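Local coordinates for protein transcriptional activator, putative (Pyrococcus furiosus, PDB 1RTW) that is of unsettled function, a putative transcriptional activator with the all-helical fold of the TENA/THI-4/PQQC family, at residues E97-A102 against W202-G207; D43-K48 against S104-L109. One frame throughout, in Å; residues are numbered along the deposited sequence.

How the contacts relate
Both contacts use helix 100-115: contact 1 involves its first turn and the loop before it, contact 2 the next turns, 104-109. Their centres lie about 11 Å apart on the same side of the chain's centre, contact 2 being deeper, about 9 Å from that centre against about 15 Å for contact 1. Along the chain the order is 43-48, 97-102, 104-109, 202-207, so the two contacts interlace. They also touch directly, through Ile-98 CG2 and Tyr-45 CD1 at 3.6 Å. Helix 100-115 is thereby packed against helix 33-60 in the interior and, at its N-terminal end, against the C-terminal segment of the same all-helical fold.

Contact 1 (E97-A102 against W202-G207); sequences EIDWRA and WDIAYG
Apolar packing centres on Ile-204, which lies against Asp-99, the N-cap residue, and against Arg-101 and Ala-102 in the first turn of helix 100-115. Its CD1 reaches 3.9 Å from Ala-102 CB and the same distance from Arg-101 CB. Both branches touch the Asp-99 side chain, CG2 nearest Asp-99 CB (3.7 Å) and CG1 nearest the carboxylate. With CG1 of Ile-204 anti to its carbonyl carbon (chi1 -69°) and the chain extended beyond it, CD1 reaches the helix start.

No direct hydrogen bond joins the segments. Within 97-102, the Arg-101 chain, bent at chi2 and chi3, folds back so that NH1 forms a salt bridge with Asp-99 OD1 at 3.0 Å. The acceptor lies in the guanidinium plane, but NH1 meets the syn side of the carboxylate 30° out of its plane, and the N-H...O angle of 139° marks a bent bond. One guanidinium face is turned to Ile-204 N. Arg-101 NH2 passes 3.5 Å from Asp-203 CB, and water 1 makes the polar link, joining this NH2 to Asp-203 OD1, the latter bond weak. The stronger partner of Asp-203 is His-20, through OD2.

Asp-99 OD2 accepts from Arg-101 N in a capping bond, though OD2 sits too close to a neighbour to be placed surely; Asp-99 N donates to Asn-42. The arrangement is a helix N-cap, packed against the turn following helix 181-201.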
ATOM      1  N   GLU B  97     -17.740  11.407  18.233  1.00 39.12           N
ATOM      2  CA  GLU B  97     -18.101  11.076  16.860  1.00 36.27           C
ATOM      3  C   GLU B  97     -17.488  12.083  15.902  1.00 32.59           C
ATOM      4  O   GLU B  97     -17.568  13.295  16.108  1.00 30.93           O
ATOM      5  CB  GLU B  97     -19.622  11.043  16.688  1.00 38.94           C
ATOM      6  CG  GLU B  97     -20.300   9.831  17.330  1.00 46.36           C
ATOM      7  CD  GLU B  97     -19.839   8.514  16.725  1.00 49.99           C
ATOM      8  OE1 GLU B  97     -20.046   8.315  15.505  1.00 52.55           O
ATOM      9  OE2 GLU B  97     -19.264   7.685  17.466  1.00 50.35           O
ATOM     10  N   ILE B  98     -16.879  11.554  14.850  1.00 28.96           N
ATOM     11  CA  ILE B  98     -16.218  12.352  13.835  1.00 25.47           C
ATOM     12  C   ILE B  98     -17.169  12.719  12.698  1.00 25.45           C
ATOM     13  O   ILE B  98     -17.955  11.894  12.242  1.00 25.08           O
ATOM     14  CB  ILE B  98     -15.008  11.578  13.268  1.00 24.33           C
ATOM     15  CG1 ILE B  98     -14.043  11.211  14.403  1.00 22.58           C
ATOM     16  CG2 ILE B  98     -14.327  12.368  12.167  1.00 20.65           C
ATOM     17  CD1 ILE B  98     -13.512  12.401  15.194  1.00 22.17           C
ATOM     18  N   ASP B  99     -17.080  13.963  12.245  1.00 23.70           N
ATOM     19  CA  ASP B  99     -17.905  14.452  11.150  1.00 24.58           C
ATOM     20  C   ASP B  99     -17.601  13.754   9.807  1.00 24.00           C
ATOM     21  O   ASP B  99     -16.440  13.510   9.467  1.00 17.97           O
ATOM     22  CB  ASP B  99     -17.711  15.959  10.994  1.00 23.22           C
ATOM     23  CG  ASP B  99     -18.676  16.561  10.007  1.00 23.91           C
ATOM     24  OD1 ASP B  99     -19.666  17.187  10.440  1.00 24.25           O
ATOM     25  OD2 ASP B  99     -18.456  16.386   8.798  1.00 23.11           O
ATOM     26  N   TRP B 100     -18.650  13.525   9.018  1.00 26.86           N
ATOM     27  CA  TRP B 100     -18.532  12.868   7.713  1.00 30.29           C
ATOM     28  C   TRP B 100     -17.585  13.578   6.738  1.00 28.40           C
ATOM     29  O   TRP B 100     -16.868  12.923   5.985  1.00 26.83           O
ATOM     30  CB  TRP B 100     -19.916  12.652   7.072  1.00 38.37           C
ATOM     31  CG  TRP B 100     -20.619  13.908   6.616  1.00 48.35           C
ATOM     32  CD1 TRP B 100     -20.568  14.473   5.369  1.00 52.37           C
ATOM     33  CD2 TRP B 100     -21.497  14.736   7.393  1.00 54.11           C
ATOM     34  NE1 TRP B 100     -21.356  15.598   5.324  1.00 54.76           N
ATOM     35  CE2 TRP B 100     -21.937  15.785   6.552  1.00 55.53           C
ATOM     36  CE3 TRP B 100     -21.950  14.697   8.723  1.00 56.02           C
ATOM     37  CZ2 TRP B 100     -22.818  16.783   6.993  1.00 57.98           C
ATOM     38  CZ3 TRP B 100     -22.826  15.689   9.162  1.00 58.79           C
ATOM     39  CH2 TRP B 100     -23.245  16.721   8.299  1.00 59.48           C
ATOM     40  N   ARG B 101     -17.580  14.910   6.761  1.00 27.18           N
ATOM     41  CA  ARG B 101     -16.693  15.682   5.898  1.00 27.17           C
ATOM     42  C   ARG B 101     -15.230  15.415   6.264  1.00 25.47           C
ATOM     43  O   ARG B 101     -14.360  15.362   5.396  1.00 24.90           O
ATOM     44  CB  ARG B 101     -16.966  17.188   6.018  1.00 29.91           C
ATOM     45  CG  ARG B 101     -18.285  17.680   5.422  1.00 31.46           C
ATOM     46  CD  ARG B 101     -19.317  17.934   6.506  1.00 31.24           C
ATOM     47  NE  ARG B 101     -19.939  19.243   6.380  1.00 31.76           N
ATOM     48  CZ  ARG B 101     -20.492  19.912   7.386  1.00 30.93           C
ATOM     49  NH1 ARG B 101     -20.508  19.398   8.606  1.00 24.84           N
ATOM     50  NH2 ARG B 101     -21.017  21.109   7.166  1.00 33.92           N
ATOM     51  N   ALA B 102     -14.965  15.258   7.557  1.00 23.73           N
ATOM     52  CA  ALA B 102     -13.607  15.003   8.020  1.00 22.01           C
ATOM     53  C   ALA B 102     -13.098  13.642   7.554  1.00 19.88           C
ATOM     54  O   ALA B 102     -12.004  13.545   7.000  1.00 18.25           O
ATOM     55  CB  ALA B 102     -13.523  15.128   9.535  1.00 18.47           C
ATOM     56  N   TRP B 202     -13.949  23.821   7.294  1.00 14.87           N
ATOM     57  CA  TRP B 202     -14.313  24.909   8.196  1.00 16.27           C
ATOM     58  C   TRP B 202     -15.787  24.865   8.600  1.00 17.96           C
ATOM     59  O   TRP B 202     -16.129  25.232   9.720  1.00 17.32           O
ATOM     60  CB  TRP B 202     -13.973  26.264   7.583  1.00 15.47           C
ATOM     61  CG  TRP B 202     -12.504  26.475   7.332  1.00 15.61           C
ATOM     62  CD1 TRP B 202     -11.878  26.510   6.118  1.00 15.14           C
ATOM     63  CD2 TRP B 202     -11.473  26.647   8.319  1.00 12.30           C
ATOM     64  NE1 TRP B 202     -10.526  26.685   6.287  1.00 13.59           N
ATOM     65  CE2 TRP B 202     -10.252  26.776   7.621  1.00 12.08           C
ATOM     66  CE3 TRP B 202     -11.465  26.695   9.713  1.00  9.13           C
ATOM     67  CZ2 TRP B 202      -9.031  26.953   8.282  1.00 12.93           C
ATOM     68  CZ3 TRP B 202     -10.248  26.868  10.368  1.00 10.70           C
ATOM     69  CH2 TRP B 202      -9.049  26.997   9.651  1.00  8.94           C
ATOM     70  N   ASP B 203     -16.647  24.378   7.705  1.00 20.14           N
ATOM     71  CA  ASP B 203     -18.085  24.282   7.990  1.00 23.08           C
ATOM     72  C   ASP B 203     -18.430  23.301   9.113  1.00 24.19           C
ATOM     73  O   ASP B 203     -19.466  23.441   9.765  1.00 25.28           O
ATOM     74  CB  ASP B 203     -18.868  23.881   6.733  1.00 24.86           C
ATOM     75  CG  ASP B 203     -18.840  24.946   5.654  1.00 27.24           C
ATOM     76  OD1 ASP B 203     -18.766  24.582   4.457  1.00 26.11           O
ATOM     77  OD2 ASP B 203     -18.898  26.146   6.003  1.00 30.17           O
ATOM     78  N   ILE B 204     -17.566  22.314   9.331  1.00 24.84           N
ATOM     79  CA  ILE B 204     -17.779  21.300  10.359  1.00 25.87           C
ATOM     80  C   ILE B 204     -18.096  21.889  11.730  1.00 27.05           C
ATOM     81  O   ILE B 204     -18.928  21.356  12.454  1.00 28.45           O
ATOM     82  CB  ILE B 204     -16.559  20.353  10.465  1.00 26.21           C
ATOM     83  CG1 ILE B 204     -16.464  19.478   9.212  1.00 24.80           C
ATOM     84  CG2 ILE B 204     -16.667  19.481  11.695  1.00 25.28           C
ATOM     85  CD1 ILE B 204     -15.191  18.645   9.137  1.00 26.91           C
ATOM     86  N   ALA B 205     -17.446  22.994  12.077  1.00 27.32           N
ATOM     87  CA  ALA B 205     -17.678  23.633  13.364  1.00 29.68           C
ATOM     88  C   ALA B 205     -19.152  24.004  13.592  1.00 33.00           C
ATOM     89  O   ALA B 205     -19.647  23.964  14.723  1.00 31.37           O
ATOM     90  CB  ALA B 205     -16.811  24.856  13.484  1.00 29.25           C
ATOM     91  N   TYR B 206     -19.856  24.341  12.511  1.00 36.46           N
ATOM     92  CA  TYR B 206     -21.257  24.730  12.612  1.00 40.60           C
ATOM     93  C   TYR B 206     -22.223  23.577  12.397  1.00 47.45           C
ATOM     94  O   TYR B 206     -23.439  23.753  12.466  1.00 45.86           O
ATOM     95  CB  TYR B 206     -21.541  25.901  11.671  1.00 35.43           C
ATOM     96  CG  TYR B 206     -20.557  27.023  11.902  1.00 31.10           C
ATOM     97  CD1 TYR B 206     -20.673  27.857  13.012  1.00 26.67           C
ATOM     98  CD2 TYR B 206     -19.436  27.163  11.086  1.00 29.72           C
ATOM     99  CE1 TYR B 206     -19.687  28.792  13.315  1.00 27.44           C
ATOM    100  CE2 TYR B 206     -18.446  28.092  11.373  1.00 29.14           C
ATOM    101  CZ  TYR B 206     -18.573  28.902  12.494  1.00 28.16           C
ATOM    102  OH  TYR B 206     -17.569  29.791  12.802  1.00 25.19           O
ATOM    103  N   GLY B 207     -21.666  22.391  12.153  1.00 56.88           N
ATOM    104  CA  GLY B 207     -22.472  21.197  11.966  1.00 68.56           C
ATOM    105  C   GLY B 207     -23.221  20.887  13.248  1.00 76.27           C
ATOM    106  O   GLY B 207     -22.758  21.218  14.343  1.00 75.34           O
TER
HETATM  107  O   HOH W   1     -20.165  21.578   4.020  1.00 27.44           O

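Contact 2 (D43-K48 against S104-L109)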
ATOM      1  N   ASP B  43     -10.511  18.349  13.873  1.00 12.36           N
ATOM      2  CA  ASP B  43      -9.192  18.616  13.331  1.00 14.85           C
ATOM      3  C   ASP B  43      -8.149  17.709  13.978  1.00 14.40           C
ATOM      4  O   ASP B  43      -7.158  17.350  13.354  1.00 16.61           O
ATOM      5  CB  ASP B  43      -8.810  20.081  13.483  1.00 15.53           C
ATOM      6  CG  ASP B  43      -7.864  20.534  12.394  1.00 18.07           C
ATOM      7  OD1 ASP B  43      -8.246  20.462  11.205  1.00 16.61           O
ATOM      8  OD2 ASP B  43      -6.735  20.948  12.719  1.00 18.14           O
ATOM      9  N   TYR B  44      -8.391  17.321  15.226  1.00 15.18           N
ATOM     10  CA  TYR B  44      -7.481  16.436  15.945  1.00 14.14           C
ATOM     11  C   TYR B  44      -7.431  15.101  15.203  1.00 14.70           C
ATOM     12  O   TYR B  44      -6.367  14.494  15.059  1.00 14.37           O
ATOM     13  CB  TYR B  44      -7.976  16.230  17.373  1.00 14.66           C
ATOM     14  CG  TYR B  44      -7.130  15.289  18.183  1.00 11.73           C
ATOM     15  CD1 TYR B  44      -5.821  15.617  18.517  1.00 14.09           C
ATOM     16  CD2 TYR B  44      -7.654  14.089  18.652  1.00 14.71           C
ATOM     17  CE1 TYR B  44      -5.051  14.775  19.310  1.00 15.18           C
ATOM     18  CE2 TYR B  44      -6.895  13.235  19.446  1.00 16.05           C
ATOM     19  CZ  TYR B  44      -5.597  13.589  19.771  1.00 15.16           C
ATOM     20  OH  TYR B  44      -4.858  12.759  20.570  1.00 20.34           O
ATOM     21  N   TYR B  45      -8.598  14.662  14.734  1.00 13.99           N
ATOM     22  CA  TYR B  45      -8.718  13.433  13.972  1.00 12.86           C
ATOM     23  C   TYR B  45      -7.986  13.612  12.640  1.00 13.60           C
ATOM     24  O   TYR B  45      -7.279  12.715  12.184  1.00 13.92           O
ATOM     25  CB  TYR B  45     -10.186  13.134  13.694  1.00 14.99           C
ATOM     26  CG  TYR B  45     -10.413  11.957  12.783  1.00 12.76           C
ATOM     27  CD1 TYR B  45     -10.781  12.140  11.445  1.00 16.22           C
ATOM     28  CD2 TYR B  45     -10.309  10.664  13.266  1.00 15.91           C
ATOM     29  CE1 TYR B  45     -11.047  11.046  10.615  1.00 16.41           C
ATOM     30  CE2 TYR B  45     -10.572   9.563  12.449  1.00 20.40           C
ATOM     31  CZ  TYR B  45     -10.938   9.759  11.128  1.00 18.57           C
ATOM     32  OH  TYR B  45     -11.183   8.651  10.346  1.00 22.35           O
ATOM     33  N   PHE B  46      -8.133  14.784  12.037  1.00 11.90           N
ATOM     34  CA  PHE B  46      -7.472  15.048  10.770  1.00 12.22           C
ATOM     35  C   PHE B  46      -5.949  15.038  10.921  1.00 10.85           C
ATOM     36  O   PHE B  46      -5.252  14.457  10.107  1.00 11.23           O
ATOM     37  CB  PHE B  46      -7.927  16.394  10.179  1.00 11.37           C
ATOM     38  CG  PHE B  46      -7.273  16.727   8.861  1.00 15.30           C
ATOM     39  CD1 PHE B  46      -7.736  16.157   7.676  1.00 15.04           C
ATOM     40  CD2 PHE B  46      -6.138  17.529   8.815  1.00 15.17           C
ATOM     41  CE1 PHE B  46      -7.066  16.375   6.465  1.00 19.10           C
ATOM     42  CE2 PHE B  46      -5.457  17.752   7.601  1.00 18.84           C
ATOM     43  CZ  PHE B  46      -5.922  17.172   6.430  1.00 15.31           C
ATOM     44  N   VAL B  47      -5.444  15.677  11.973  1.00 11.91           N
ATOM     45  CA  VAL B  47      -3.998  15.761  12.199  1.00 11.09           C
ATOM     46  C   VAL B  47      -3.370  14.380  12.346  1.00 13.41           C
ATOM     47  O   VAL B  47      -2.326  14.101  11.752  1.00 13.09           O
ATOM     48  CB  VAL B  47      -3.679  16.643  13.431  1.00 10.64           C
ATOM     49  CG1 VAL B  47      -2.209  16.539  13.794  1.00  8.78           C
ATOM     50  CG2 VAL B  47      -4.060  18.103  13.149  1.00  6.38           C
ATOM     51  N   LYS B  48      -4.022  13.517  13.121  1.00 14.97           N
ATOM     52  CA  LYS B  48      -3.533  12.160  13.334  1.00 16.04           C
ATOM     53  C   LYS B  48      -3.370  11.443  12.000  1.00 16.22           C
ATOM     54  O   LYS B  48      -2.347  10.810  11.740  1.00 15.97           O
ATOM     55  CB  LYS B  48      -4.499  11.352  14.221  1.00 16.17           C
ATOM     56  CG  LYS B  48      -4.395  11.647  15.715  1.00 19.75           C
ATOM     57  CD  LYS B  48      -5.261  10.714  16.559  1.00 19.25           C
ATOM     58  CE  LYS B  48      -6.745  10.923  16.286  1.00 22.23           C
ATOM     59  NZ  LYS B  48      -7.602  10.068  17.156  1.00 19.88           N
ATOM     60  N   SER B 104     -14.126  11.883   5.106  1.00 18.89           N
ATOM     61  CA  SER B 104     -14.053  11.944   3.659  1.00 18.76           C
ATOM     62  C   SER B 104     -12.749  12.604   3.186  1.00 17.67           C
ATOM     63  O   SER B 104     -12.154  12.216   2.187  1.00 19.05           O
ATOM     64  CB  SER B 104     -15.262  12.730   3.159  1.00 20.24           C
ATOM     65  OG  SER B 104     -15.310  12.734   1.752  1.00 32.26           O
ATOM     66  N   TYR B 105     -12.306  13.614   3.912  1.00 17.70           N
ATOM     67  CA  TYR B 105     -11.082  14.315   3.563  1.00 17.27           C
ATOM     68  C   TYR B 105      -9.904  13.389   3.861  1.00 17.37           C
ATOM     69  O   TYR B 105      -8.999  13.205   3.026  1.00 17.73           O
ATOM     70  CB  TYR B 105     -11.010  15.604   4.384  1.00 16.15           C
ATOM     71  CG  TYR B 105      -9.885  16.545   4.030  1.00 16.25           C
ATOM     72  CD1 TYR B 105      -8.934  16.206   3.068  1.00 12.94           C
ATOM     73  CD2 TYR B 105      -9.756  17.781   4.687  1.00 15.86           C
ATOM     74  CE1 TYR B 105      -7.886  17.058   2.769  1.00 14.27           C
ATOM     75  CE2 TYR B 105      -8.712  18.642   4.394  1.00 13.35           C
ATOM     76  CZ  TYR B 105      -7.780  18.267   3.436  1.00 14.54           C
ATOM     77  OH  TYR B 105      -6.712  19.068   3.154  1.00 13.65           O
ATOM     78  N   VAL B 106      -9.945  12.774   5.037  1.00 15.68           N
ATOM     79  CA  VAL B 106      -8.901  11.847   5.465  1.00 14.14           C
ATOM     80  C   VAL B 106      -8.742  10.684   4.492  1.00 13.63           C
ATOM     81  O   VAL B 106      -7.637  10.405   4.024  1.00 13.27           O
ATOM     82  CB  VAL B 106      -9.195  11.295   6.887  1.00 12.30           C
ATOM     83  CG1 VAL B 106      -8.373  10.016   7.173  1.00  9.00           C
ATOM     84  CG2 VAL B 106      -8.896  12.368   7.918  1.00 10.95           C
ATOM     85  N   ASN B 107      -9.855  10.037   4.161  1.00 14.49           N
ATOM     86  CA  ASN B 107      -9.831   8.889   3.263  1.00 15.37           C
ATOM     87  C   ASN B 107      -9.338   9.213   1.866  1.00 15.31           C
ATOM     88  O   ASN B 107      -8.688   8.390   1.228  1.00 16.37           O
ATOM     89  CB  ASN B 107     -11.190   8.195   3.250  1.00 15.21           C
ATOM     90  CG  ASN B 107     -11.526   7.567   4.593  1.00 14.47           C
ATOM     91  OD1 ASN B 107     -10.630   7.287   5.401  1.00 16.83           O
ATOM     92  ND2 ASN B 107     -12.804   7.339   4.840  1.00  8.15           N
ATOM     93  N   TYR B 108      -9.604  10.432   1.410  1.00 16.00           N
ATOM     94  CA  TYR B 108      -9.119  10.851   0.103  1.00 13.83           C
ATOM     95  C   TYR B 108      -7.590  10.981   0.152  1.00 12.19           C
ATOM     96  O   TYR B 108      -6.891  10.495  -0.746  1.00 12.61           O
ATOM     97  CB  TYR B 108      -9.748  12.180  -0.317  1.00 13.39           C
ATOM     98  CG  TYR B 108      -9.135  12.750  -1.579  1.00 14.88           C
ATOM     99  CD1 TYR B 108      -9.366  12.154  -2.828  1.00 14.10           C
ATOM    100  CD2 TYR B 108      -8.294  13.848  -1.521  1.00 10.66           C
ATOM    101  CE1 TYR B 108      -8.766  12.646  -3.981  1.00 13.10           C
ATOM    102  CE2 TYR B 108      -7.687  14.350  -2.667  1.00 11.80           C
ATOM    103  CZ  TYR B 108      -7.920  13.743  -3.892  1.00 15.31           C
ATOM    104  OH  TYR B 108      -7.279  14.215  -5.020  1.00 16.39           O
ATOM    105  N   LEU B 109      -7.071  11.585   1.222  1.00 11.17           N
ATOM    106  CA  LEU B 109      -5.623  11.769   1.349  1.00  9.63           C
ATOM    107  C   LEU B 109      -4.902  10.440   1.421  1.00 10.83           C
ATOM    108  O   LEU B 109      -3.873  10.261   0.777  1.00 12.11           O
ATOM    109  CB  LEU B 109      -5.251  12.634   2.548  1.00  9.54           C
ATOM    110  CG  LEU B 109      -5.490  14.144   2.428  1.00 11.06           C
ATOM    111  CD1 LEU B 109      -4.946  14.842   3.695  1.00  4.23           C
ATOM    112  CD2 LEU B 109      -4.768  14.682   1.175  1.00  9.99           C
TER
HETATM  113  O   HOH W   2     -11.790   8.284   7.884  1.00 53.03           O
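Phe-46 and Tyr-105 form the tight side of this contact. Phe-46 CE1 stands over the centre of the Tyr-105 ring, 3.4 Å above its plane. The centroids are 4.5 Å apart and the planes inclined at 38°, an oblique meeting of the two rings. Phe-46 carries CG anti to its backbone N (chi1 180°), which extends the ring across to the partner helix. There CZ also meets Leu-109 CD1 at 3.7 Å, the leucine chain crossing the phenylalanine at about a right angle. Val-106 CG2 lies beside the base of the same ring, 4.0 Å from Phe-46 CD1, and fills the angle between Phe-46 and Tyr-45. The same methyl is 3.7 Å from Tyr-45 CE1.

The side beyond Tyr-45 is looser and hydrated. No direct hydrogen bond links the segments; instead water 2, in the plane of the Tyr-45 ring, lies 2.6 Å from Tyr-45 OH and donates to Asn-107 OD1 at 2.9 Å. The tyrosine and asparagine are thus joined through solvent, in contrast to the ring contact. The Tyr-105 hydroxyl, on the tight side, bonds to Glu-198.

The two helix segments run nearly parallel, at 7°, with axes 10.0 Å apart. Helix 118-142 covers Phe-46, Tyr-105 and Leu-109 through Glu-128 and Ala-124, while Phe-197 of helix 181-201 stacks on Tyr-105. Helix 66-89 packs on Val-47, and Ser-104, Asn-107 and Tyr-108 meet a second subunit.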